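BZLF1 trans-activator protein (Human herpesvirus 4, PDB 2C9L) binds specific DNA sequences, including CpG-methylated sites, as a homodimeric bZIP transcription factor that switches the virus from latency to the lytic cycle. Local coordinates at residues R40-L45 with S56-T61. The protein carries 2 engineered substitutions. Residues are numbered along the deposited sequence; the frame is centred on the assembly and turned at random.
Sequences RLRLLL and SIIPRT
Arg42 reaches from helix 2-48 to the turn after helix 54-57 and grips the carbonyl oxygen of Ile58 end-on with two nitrogens. NH1 and NH2 of Arg42 each lie 2.8 Å from Ile58 O, which sits only 3° out of the guanidinium plane. The two approaches differ at the acceptor: Arg42 NH1 comes nearly in line with the C=O bond (162°), whereas Arg42 NH2 stands above the carbonyl plane and adds a weak bond to Pro59 O at 3.3 Å. The Arg42 chain, extended from CG to NE, spans the gap from the helix and puts the guanidinium at the carbonyl. In this bZIP domain the C-terminal tail folds back along the leucine-zipper helix, and this contact joins the two. Arg60 crosses the Arg42 side chain, its CG 3.6 Å above the centre of the Arg42 guanidinium, while Arg42 CD lies 3.5 Å above the Arg60 guanidinium, toward its rim. The two guanidinium planes are inclined by 28°. Arg42 NE and Arg60 NH1 are 4.0 Å apart; Asn38 OD1 accepts a hydrogen bond from Arg42 NE, and salt bridges from Arg42 NH2 to Glu37 of the second subunit and from Arg60 NE to Asp55 probably ease the like charges.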
loop_
_atom_site.group_PDB
_atom_site.type_symbol
_atom_site.label_atom_id
_atom_site.label_comp_id
_atom_site.label_asym_id
_atom_site.label_seq_id
_atom_site.Cartn_x
_atom_site.Cartn_y
_atom_site.Cartn_z
ATOM N N ARG C 40 -15.159 4.441 -4.585
ATOM C CA ARG C 40 -16.515 3.924 -4.462
ATOM C C ARG C 40 -17.274 4.616 -3.338
ATOM O O ARG C 40 -18.438 4.979 -3.494
ATOM C CB ARG C 40 -16.503 2.415 -4.216
ATOM C CG ARG C 40 -15.989 1.596 -5.388
ATOM C CD ARG C 40 -16.396 0.139 -5.233
ATOM N NE ARG C 40 -17.848 0.010 -5.141
ATOM C CZ ARG C 40 -18.499 -1.145 -5.047
ATOM N NH1 ARG C 40 -17.832 -2.291 -5.032
ATOM N NH2 ARG C 40 -19.821 -1.152 -4.967
ATOM N N LEU C 41 -16.615 4.804 -2.204
ATOM C CA LEU C 41 -17.252 5.453 -1.072
ATOM C C LEU C 41 -17.567 6.923 -1.369
ATOM O O LEU C 41 -18.581 7.447 -0.910
ATOM C CB LEU C 41 -16.365 5.330 0.172
ATOM C CG LEU C 41 -16.280 3.944 0.823
ATOM C CD1 LEU C 41 -14.916 3.753 1.479
ATOM C CD2 LEU C 41 -17.404 3.788 1.846
ATOM N N ARG C 42 -16.701 7.589 -2.129
ATOM C CA ARG C 42 -16.928 8.993 -2.473
ATOM C C ARG C 42 -18.141 9.126 -3.398
ATOM O O ARG C 42 -18.872 10.115 -3.340
ATOM C CB ARG C 42 -15.695 9.600 -3.162
ATOM C CG ARG C 42 -14.521 9.913 -2.225
ATOM C CD ARG C 42 -13.312 10.430 -3.005
ATOM N NE ARG C 42 -12.154 10.700 -2.156
ATOM C CZ ARG C 42 -12.040 11.750 -1.351
ATOM N NH1 ARG C 42 -13.016 12.646 -1.280
ATOM N NH2 ARG C 42 -10.948 11.910 -0.620
ATOM N N LEU C 43 -18.350 8.125 -4.247
ATOM C CA LEU C 43 -19.471 8.139 -5.177
ATOM C C LEU C 43 -20.777 7.785 -4.472
ATOM O O LEU C 43 -21.822 8.372 -4.755
ATOM C CB LEU C 43 -19.222 7.162 -6.328
ATOM C CG LEU C 43 -20.204 7.256 -7.497
ATOM C CD1 LEU C 43 -20.156 8.654 -8.098
ATOM C CD2 LEU C 43 -19.854 6.214 -8.543
ATOM N N LEU C 44 -20.717 6.823 -3.557
ATOM C CA LEU C 44 -21.902 6.414 -2.808
ATOM C C LEU C 44 -22.382 7.568 -1.935
ATOM O O LEU C 44 -23.576 7.832 -1.838
ATOM C CB LEU C 44 -21.595 5.208 -1.918
ATOM C CG LEU C 44 -22.729 4.775 -0.984
ATOM C CD1 LEU C 44 -23.984 4.495 -1.789
ATOM C CD2 LEU C 44 -22.307 3.536 -0.206
ATOM N N LEU C 45 -21.440 8.257 -1.301
ATOM C CA LEU C 45 -21.777 9.378 -0.436
ATOM C C LEU C 45 -22.418 10.486 -1.256
ATOM O O LEU C 45 -23.300 11.201 -0.780
ATOM C CB LEU C 45 -20.520 9.903 0.252
ATOM C CG LEU C 45 -20.682 11.041 1.258
ATOM C CD1 LEU C 45 -21.713 10.666 2.323
ATOM C CD2 LEU C 45 -19.330 11.333 1.896
ATOM N N SER C 56 -14.332 18.610 -1.025
ATOM C CA SER C 56 -13.962 19.768 -0.223
ATOM C C SER C 56 -13.798 19.395 1.243
ATOM O O SER C 56 -12.970 19.968 1.949
ATOM C CB SER C 56 -15.019 20.864 -0.359
ATOM O OG SER C 56 -15.139 21.279 -1.708
ATOM N N ILE C 57 -14.596 18.435 1.698
ATOM C CA ILE C 57 -14.536 17.987 3.082
ATOM C C ILE C 57 -13.313 17.104 3.291
ATOM O O ILE C 57 -12.398 17.453 4.041
ATOM C CB ILE C 57 -15.793 17.184 3.457
ATOM C CG1 ILE C 57 -17.032 18.067 3.316
ATOM C CG2 ILE C 57 -15.664 16.646 4.873
ATOM C CD1 ILE C 57 -18.325 17.335 3.566
ATOM N N ILE C 58 -13.309 15.952 2.630
ATOM C CA ILE C 58 -12.196 15.020 2.732
ATOM C C ILE C 58 -11.413 15.094 1.433
ATOM O O ILE C 58 -11.653 14.323 0.503
ATOM C CB ILE C 58 -12.691 13.576 2.950
ATOM C CG1 ILE C 58 -13.582 13.516 4.193
ATOM C CG2 ILE C 58 -11.498 12.637 3.116
ATOM C CD1 ILE C 58 -14.142 12.132 4.483
ATOM N N PRO C 59 -10.454 16.031 1.353
ATOM C CA PRO C 59 -9.646 16.190 0.143
ATOM C C PRO C 59 -9.018 14.887 -0.331
ATOM O O PRO C 59 -8.666 14.026 0.473
ATOM C CB PRO C 59 -8.606 17.233 0.557
ATOM C CG PRO C 59 -8.472 17.014 2.035
ATOM C CD PRO C 59 -9.906 16.835 2.459
ATOM N N ARG C 60 -8.895 14.748 -1.645
ATOM C CA ARG C 60 -8.305 13.560 -2.240
ATOM C C ARG C 60 -6.790 13.578 -2.065
ATOM O O ARG C 60 -6.183 14.638 -1.929
ATOM C CB ARG C 60 -8.646 13.499 -3.729
ATOM C CG ARG C 60 -10.104 13.215 -4.027
ATOM C CD ARG C 60 -10.427 13.535 -5.478
ATOM N NE ARG C 60 -11.713 12.983 -5.891
ATOM C CZ ARG C 60 -11.931 11.692 -6.117
ATOM N NH1 ARG C 60 -10.944 10.818 -5.974
ATOM N NH2 ARG C 60 -13.135 11.274 -6.488
ATOM N N THR C 61 -6.189 12.396 -2.061
ATOM C CA THR C 61 -4.744 12.266 -1.918
ATOM C C THR C 61 -4.196 11.721 -3.229
ATOM O O THR C 61 -4.876 10.965 -3.924
ATOM C CB THR C 61 -4.380 11.285 -0.773
ATOM O OG1 THR C 61 -4.657 11.902 0.489
ATOM C CG2 THR C 61 -2.908 10.899 -0.827
#